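Local coordinates for mitogen-activated protein kinase, putative (Map kinase-like protein) (PDB 3PG1) that probably phosphorylates serine and threonine residues of other proteins with ATP, as a mitogen-activated protein kinase of the parasite Leishmania major, at residues A[310-313]-A[314-318]; A[293-296]-A[297-301]; A[266-269]-A[270-273]. One frame throughout, in Å; residues are numbered along the deposited sequence.

Three short-range contacts, two along helices and one at a helix end, lie in the C-terminal half of this kinase domain. From the N terminus, contact 3 comes first, where helix 264-269 passes into a type I beta turn at the surface. Contact 2 follows within helix 291-300, and contact 1 spans the short helix 311-315 and the residues that leave it. Each joins residues three to five positions apart, and the three lie in series, none nesting or crossing. Contacts 1 and 2 are neighbours in space, centres about 11 Å apart, and join where His317 reaches Asp295 and Ala314 packs on Leu296. Contact 3 stands apart, its centre about 28 Å from that of contact 2.

Contact 1. Residues A[310-313]-A[314-318]; sequences STEQ and ALRHP
The short helix 311-315 belongs to the closing part of the kinase C-lobe, in the Ala-Leu-x-His-Pro sequence familiar from serine/threonine kinases, and a salt bridge joins Glu312 to Arg316, four residues on and just past the helix. Glu312 OE2 receives Arg316 NE at 2.9 Å, with an N-H...O angle of 158°. The acceptor is met on its anti side, somewhat out of the carboxylate plane, whereas the oxygen lies close to the guanidinium plane, at its edge. Both chains are extended and run alongside each other in the same direction, their flat ends turned 46° apart. On the way out, Arg316 CG passes 3.4 Å from Glu312 O, which also accepts from Arg316 N at 3.0 Å.

At the start of the helix Ser310 is the N-cap. A chi1 of 65° brings Ser310 OG to Gln313 N, a capping bond of 3.3 Å. The regular helical bonds follow, from Ala314 N to Ser310 O and from Leu315 N to Thr311 O. Leu315 leans back over that second carbonyl, its CG 3.3 Å from Thr311 O, and its side chain packs on Tyr141, Leu144 and Leu145 of helix 133-152. Thr311 OG1 is bonded to His148 of the same helix.

Where the helix ends, His317 turns to helix 291-300. Its NE2 is hydrogen-bonded to Asp295 OD2 and its ND1 to the backbone N of Tyr319. Because a backbone N-H can only donate, ND1 acts as acceptor and NE2 probably carries the proton given to Asp295; bonds at both nitrogens probably fix the ring's rotation. In the Glu312-Arg316 pair, by contrast, a single guanidinium N-H grips one carboxylate oxygen, while the capping and backbone bonds hold the turn beneath it.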
loop_
_atom_site.group_PDB
_atom_site.type_symbol
_atom_site.label_atom_id
_atom_site.label_comp_id
_atom_site.label_asym_id
_atom_site.label_seq_id
_atom_site.Cartn_x
_atom_site.Cartn_y
_atom_site.Cartn_z
ATOM N N SER A 310 -14.567 -3.274 -10.962
ATOM C CA SER A 310 -14.188 -3.932 -9.717
ATOM C C SER A 310 -12.917 -4.776 -9.926
ATOM O O SER A 310 -12.547 -5.039 -11.073
ATOM C CB SER A 310 -15.334 -4.816 -9.224
ATOM O OG SER A 310 -15.545 -5.868 -10.160
ATOM N N THR A 311 -12.227 -5.193 -8.838
ATOM C CA THR A 311 -11.022 -6.048 -9.027
ATOM C C THR A 311 -11.354 -7.330 -9.733
ATOM O O THR A 311 -10.577 -7.770 -10.595
ATOM C CB THR A 311 -10.322 -6.465 -7.718
ATOM O OG1 THR A 311 -11.295 -7.094 -6.901
ATOM C CG2 THR A 311 -9.691 -5.347 -7.015
ATOM N N GLU A 312 -12.488 -7.965 -9.364
ATOM C CA GLU A 312 -12.804 -9.219 -10.030
ATOM C C GLU A 312 -13.050 -9.017 -11.527
ATOM O O GLU A 312 -12.522 -9.771 -12.332
ATOM C CB GLU A 312 -13.970 -9.983 -9.349
ATOM C CG GLU A 312 -14.381 -11.190 -10.168
ATOM C CD GLU A 312 -15.489 -12.105 -9.670
ATOM O OE1 GLU A 312 -16.328 -11.679 -8.849
ATOM O OE2 GLU A 312 -15.602 -13.203 -10.252
ATOM N N GLN A 313 -13.826 -8.011 -11.898
ATOM C CA GLN A 313 -14.095 -7.788 -13.328
ATOM C C GLN A 313 -12.812 -7.370 -14.115
ATOM O O GLN A 313 -12.673 -7.718 -15.294
ATOM C CB GLN A 313 -15.232 -6.762 -13.517
ATOM C CG GLN A 313 -16.637 -7.289 -13.104
ATOM C CD GLN A 313 -17.294 -8.041 -14.254
ATOM O OE1 GLN A 313 -16.997 -7.802 -15.431
ATOM N NE2 GLN A 313 -18.171 -9.008 -13.963
ATOM N N ALA A 314 -11.884 -6.661 -13.453
ATOM C CA ALA A 314 -10.602 -6.244 -14.089
ATOM C C ALA A 314 -9.782 -7.526 -14.302
ATOM O O ALA A 314 -9.246 -7.731 -15.370
ATOM C CB ALA A 314 -9.843 -5.323 -13.152
ATOM N N LEU A 315 -9.692 -8.385 -13.276
ATOM C CA LEU A 315 -8.979 -9.685 -13.375
ATOM C C LEU A 315 -9.567 -10.582 -14.473
ATOM O O LEU A 315 -8.802 -11.250 -15.178
ATOM C CB LEU A 315 -8.928 -10.411 -12.033
ATOM C CG LEU A 315 -7.917 -9.753 -11.008
ATOM C CD1 LEU A 315 -8.237 -10.161 -9.586
ATOM C CD2 LEU A 315 -6.452 -10.118 -11.348
ATOM N N ARG A 316 -10.906 -10.504 -14.698
ATOM C CA ARG A 316 -11.603 -11.283 -15.734
ATOM C C ARG A 316 -11.602 -10.629 -17.107
ATOM O O ARG A 316 -12.113 -11.203 -18.072
ATOM C CB ARG A 316 -13.040 -11.592 -15.305
ATOM C CG ARG A 316 -13.092 -12.621 -14.157
ATOM C CD ARG A 316 -14.523 -12.934 -13.832
ATOM N NE ARG A 316 -14.651 -14.022 -12.863
ATOM C CZ ARG A 316 -14.667 -15.317 -13.172
ATOM N NH1 ARG A 316 -14.510 -15.708 -14.436
ATOM N NH2 ARG A 316 -14.839 -16.224 -12.234
ATOM N N HIS A 317 -11.015 -9.441 -17.208
ATOM C CA HIS A 317 -10.969 -8.690 -18.432
ATOM C C HIS A 317 -10.088 -9.441 -19.444
ATOM O O HIS A 317 -9.090 -10.030 -19.036
ATOM C CB HIS A 317 -10.433 -7.249 -18.154
ATOM C CG HIS A 317 -10.517 -6.313 -19.333
ATOM N ND1 HIS A 317 -9.627 -6.404 -20.404
ATOM C CD2 HIS A 317 -11.389 -5.306 -19.580
ATOM C CE1 HIS A 317 -9.963 -5.433 -21.238
ATOM N NE2 HIS A 317 -11.004 -4.736 -20.777
ATOM N N PRO A 318 -10.459 -9.440 -20.748
ATOM C CA PRO A 318 -9.629 -10.140 -21.758
ATOM C C PRO A 318 -8.148 -9.741 -21.788
ATOM O O PRO A 318 -7.335 -10.547 -22.212
ATOM C CB PRO A 318 -10.305 -9.812 -23.104
ATOM C CG PRO A 318 -11.652 -9.290 -22.760
ATOM C CD PRO A 318 -11.666 -8.817 -21.339
#

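Contact 2. Residues A[293-296]-A[297-301]; sequences ALDL and IAKML
Ala293 accepts the first bond of the series, Ala293 O lying 3.0 Å from Ile297 N with an angle of 172° at the hydrogen, almost straight. The side chain of Ile297 folds back over the same carbonyl, with CG1 3.3 Å from Ala293 O. One residue on, Leu294 gives its carbonyl to Ala298 N, and Ala298 CB rests 3.4 Å from Leu294 O; the leucine side chain itself turns to Trp282 and Thr283 of helix 282-285.

Asp295 provides the charged pair. With its CG anti to the backbone N and beside the carbonyl carbon (chi1 -177°), the carboxylate leans along the helix toward Lys299. The lysine chain, extended beyond CG, crosses it obliquely and brings Lys299 NZ to 2.7 Å from Asp295 OD2, on the syn lone pair, so that NZ also sits 3.2 Å from Asp295 OD1. The aliphatic part of the lysine passes over the backbone, where Lys299 CG lies 3.4 Å from Asp295 O. Because OD2 also serves His317, one oxygen is shared by an ammonium group and an imidazole, which would tend to keep this carboxylate ionised.

This is helix 291-300 of the kinase C-lobe, whose inner face rests on helix 214-229: Ile297 meets Met224 there, and Met300 meets Ala220. Leu296 belongs to the buried part too. Its O takes the Met300 N-H, while Leu296 CG lies 3.8 Å from Met300 SD. With its CG beside the backbone N (chi1 -62°), Met300 turns back so that Met300 CG lies 3.3 Å from Leu296 O.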
loop_
_atom_site.group_PDB
_atom_site.type_symbol
_atom_site.label_atom_id
_atom_site.label_comp_id
_atom_site.label_asym_id
_atom_site.label_seq_id
_atom_site.Cartn_x
_atom_site.Cartn_y
_atom_site.Cartn_z
ATOM N N ALA A 293 -5.564 -3.354 -23.783
ATOM C CA ALA A 293 -4.938 -2.690 -22.633
ATOM C C ALA A 293 -5.597 -1.318 -22.376
ATOM O O ALA A 293 -5.883 -0.971 -21.216
ATOM C CB ALA A 293 -3.447 -2.520 -22.900
ATOM N N LEU A 294 -5.854 -0.536 -23.460
ATOM C CA LEU A 294 -6.480 0.784 -23.319
ATOM C C LEU A 294 -7.888 0.699 -22.757
ATOM O O LEU A 294 -8.270 1.564 -21.984
ATOM C CB LEU A 294 -6.542 1.544 -24.649
ATOM C CG LEU A 294 -5.259 2.195 -25.109
ATOM C CD1 LEU A 294 -5.428 2.697 -26.546
ATOM C CD2 LEU A 294 -4.842 3.319 -24.155
ATOM N N ASP A 295 -8.660 -0.287 -23.234
ATOM C CA ASP A 295 -10.021 -0.566 -22.817
ATOM C C ASP A 295 -10.041 -0.806 -21.301
ATOM O O ASP A 295 -10.857 -0.216 -20.605
ATOM C CB ASP A 295 -10.585 -1.777 -23.569
ATOM C CG ASP A 295 -12.027 -2.034 -23.186
ATOM O OD1 ASP A 295 -12.904 -1.244 -23.615
ATOM O OD2 ASP A 295 -12.266 -2.925 -22.339
ATOM N N LEU A 296 -9.103 -1.620 -20.783
ATOM C CA LEU A 296 -9.053 -1.839 -19.337
ATOM C C LEU A 296 -8.636 -0.562 -18.573
ATOM O O LEU A 296 -9.297 -0.183 -17.606
ATOM C CB LEU A 296 -8.118 -3.017 -18.996
ATOM C CG LEU A 296 -7.849 -3.221 -17.482
ATOM C CD1 LEU A 296 -9.208 -3.484 -16.691
ATOM C CD2 LEU A 296 -6.839 -4.391 -17.274
ATOM N N ILE A 297 -7.583 0.126 -19.022
ATOM C CA ILE A 297 -7.153 1.380 -18.364
ATOM C C ILE A 297 -8.319 2.350 -18.270
ATOM O O ILE A 297 -8.528 2.939 -17.216
ATOM C CB ILE A 297 -5.966 2.045 -19.134
ATOM C CG1 ILE A 297 -4.700 1.218 -18.981
ATOM C CG2 ILE A 297 -5.734 3.517 -18.660
ATOM C CD1 ILE A 297 -3.564 1.609 -20.010
ATOM N N ALA A 298 -9.063 2.537 -19.368
ATOM C CA ALA A 298 -10.211 3.501 -19.381
ATOM C C ALA A 298 -11.283 3.075 -18.347
ATOM O O ALA A 298 -11.886 3.917 -17.695
ATOM C CB ALA A 298 -10.833 3.535 -20.783
ATOM N N LYS A 299 -11.482 1.774 -18.178
ATOM C CA LYS A 299 -12.444 1.264 -17.168
ATOM C C LYS A 299 -11.992 1.416 -15.740
ATOM O O LYS A 299 -12.813 1.608 -14.855
ATOM C CB LYS A 299 -12.834 -0.155 -17.492
ATOM C CG LYS A 299 -13.708 -0.179 -18.769
ATOM C CD LYS A 299 -13.828 -1.573 -19.382
ATOM C CE LYS A 299 -14.708 -1.438 -20.632
ATOM N NZ LYS A 299 -14.773 -2.723 -21.409
ATOM N N MET A 300 -10.676 1.324 -15.497
ATOM C CA MET A 300 -10.121 1.540 -14.150
ATOM C C MET A 300 -10.160 3.027 -13.828
ATOM O O MET A 300 -10.168 3.386 -12.660
ATOM C CB MET A 300 -8.655 1.079 -14.079
ATOM C CG MET A 300 -8.532 -0.437 -14.370
ATOM S SD MET A 300 -6.807 -0.978 -14.632
ATOM C CE MET A 300 -6.342 -1.232 -13.043
ATOM N N LEU A 301 -10.048 3.875 -14.860
ATOM C CA LEU A 301 -9.974 5.329 -14.611
ATOM C C LEU A 301 -11.302 6.021 -14.855
ATOM O O LEU A 301 -11.337 7.103 -15.455
ATOM C CB LEU A 301 -8.820 5.954 -15.428
ATOM C CG LEU A 301 -7.381 5.450 -15.055
ATOM C CD1 LEU A 301 -6.360 6.030 -15.998
ATOM C CD2 LEU A 301 -7.022 5.769 -13.596
#

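Contact 3. Residues A[266-269]-A[270-273]; sequences ARDY and LRNS
Arg271 folds back over Asp268, and its side chain can be followed outward from the backbone. Arg271 CB sits 3.2 Å from Asp268 O, the carbonyl that also takes a weak, 3.3 Å hydrogen bond from Arg271 N. The chain first extends, with CG anti to the backbone N (chi1 -161°), and Arg271 CD passes 4.1 Å from Asp268 OD1. A bend at chi3 (77°) then swings the guanidinium round, so that Arg271 NH1 ends 3.1 Å from Asp268 O, approached obliquely. Asn272 OD1 lies over one face of the Arg271 guanidinium, toward its rim. The carboxylate stays farther off: Asp268 OD1 and Arg271 NH1 are 4.5 Å apart, beyond a salt bridge, and the two flat groups are turned steeply against each other.

This surface piece runs from helix 264-269 into the loop beyond, in the part after helix 239-250 where MAP kinases carry their family insert. Leu270 N is hydrogen-bonded to Ala266 O at 3.1 Å, with a weaker branch to Arg267 O. Leu270 then opens a type I beta turn, closed by Ser273 N on Leu270 O at 3.0 Å. Next to the turn, Tyr269 puts its ring edge-to-face with Phe239, while its carbonyl is hydrogen-bonded to Tyr240 OH.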
loop_
_atom_site.group_PDB
_atom_site.type_symbol
_atom_site.label_atom_id
_atom_site.label_comp_id
_atom_site.label_asym_id
_atom_site.label_seq_id
_atom_site.Cartn_x
_atom_site.Cartn_y
_atom_site.Cartn_z
ATOM N N ALA A 266 -15.297 20.590 -0.629
ATOM C CA ALA A 266 -14.853 20.371 -2.010
ATOM C C ALA A 266 -15.876 20.831 -3.038
ATOM O O ALA A 266 -15.489 21.392 -4.070
ATOM C CB ALA A 266 -14.464 18.931 -2.237
ATOM N N ARG A 267 -17.180 20.644 -2.738
ATOM C CA ARG A 267 -18.295 21.125 -3.573
ATOM C C ARG A 267 -18.228 22.634 -3.678
ATOM O O ARG A 267 -18.436 23.190 -4.758
ATOM C CB ARG A 267 -19.644 20.775 -2.939
ATOM C CG ARG A 267 -20.112 19.393 -3.252
ATOM C CD ARG A 267 -21.255 19.025 -2.337
ATOM N NE ARG A 267 -21.248 17.593 -1.991
ATOM C CZ ARG A 267 -21.899 17.105 -0.946
ATOM N NH1 ARG A 267 -22.568 17.917 -0.131
ATOM N NH2 ARG A 267 -21.877 15.804 -0.695
ATOM N N ASP A 268 -17.942 23.309 -2.550
ATOM C CA ASP A 268 -17.824 24.764 -2.563
ATOM C C ASP A 268 -16.577 25.214 -3.335
ATOM O O ASP A 268 -16.625 26.247 -3.986
ATOM C CB ASP A 268 -17.831 25.324 -1.143
ATOM C CG ASP A 268 -19.203 25.335 -0.481
ATOM O OD1 ASP A 268 -20.226 25.410 -1.218
ATOM O OD2 ASP A 268 -19.254 25.325 0.774
ATOM N N TYR A 269 -15.482 24.449 -3.284
ATOM C CA TYR A 269 -14.282 24.809 -4.051
ATOM C C TYR A 269 -14.579 24.776 -5.563
ATOM O O TYR A 269 -14.053 25.576 -6.314
ATOM C CB TYR A 269 -13.137 23.781 -3.823
ATOM C CG TYR A 269 -12.533 23.706 -2.430
ATOM C CD1 TYR A 269 -12.561 24.803 -1.569
ATOM C CD2 TYR A 269 -11.885 22.552 -1.996
ATOM C CE1 TYR A 269 -12.003 24.737 -0.295
ATOM C CE2 TYR A 269 -11.306 22.480 -0.728
ATOM C CZ TYR A 269 -11.357 23.581 0.114
ATOM O OH TYR A 269 -10.796 23.509 1.365
ATOM N N LEU A 270 -15.387 23.800 -5.970
ATOM C CA LEU A 270 -15.733 23.533 -7.373
ATOM C C LEU A 270 -17.019 24.223 -7.827
ATOM O O LEU A 270 -17.433 24.048 -8.979
ATOM C CB LEU A 270 -15.849 22.005 -7.571
ATOM C CG LEU A 270 -14.585 21.186 -7.319
ATOM C CD1 LEU A 270 -14.929 19.747 -7.024
ATOM C CD2 LEU A 270 -13.601 21.292 -8.480
ATOM N N ARG A 271 -17.638 25.020 -6.929
ATOM C CA ARG A 271 -18.897 25.753 -7.121
ATOM C C ARG A 271 -19.006 26.560 -8.419
ATOM O O ARG A 271 -20.020 26.455 -9.116
ATOM C CB ARG A 271 -19.198 26.611 -5.885
ATOM C CG ARG A 271 -20.650 27.061 -5.725
ATOM C CD ARG A 271 -20.863 27.842 -4.433
ATOM N NE ARG A 271 -20.363 29.220 -4.516
ATOM C CZ ARG A 271 -19.170 29.621 -4.079
ATOM N NH1 ARG A 271 -18.325 28.753 -3.532
ATOM N NH2 ARG A 271 -18.807 30.894 -4.203
ATOM N N ASN A 272 -17.978 27.352 -8.738
ATOM C CA ASN A 272 -17.967 28.188 -9.943
ATOM C C ASN A 272 -17.090 27.585 -11.039
ATOM O O ASN A 272 -16.762 28.273 -12.006
ATOM C CB ASN A 272 -17.571 29.648 -9.625
ATOM C CG ASN A 272 -18.351 30.300 -8.502
ATOM O OD1 ASN A 272 -17.789 30.663 -7.463
ATOM N ND2 ASN A 272 -19.652 30.514 -8.697
ATOM N N SER A 273 -16.736 26.297 -10.908
ATOM C CA SER A 273 -15.915 25.634 -11.918
ATOM C C SER A 273 -16.734 25.340 -13.164
ATOM O O SER A 273 -17.708 24.575 -13.115
ATOM C CB SER A 273 -15.259 24.359 -11.384
ATOM O OG SER A 273 -14.146 24.641 -10.551
#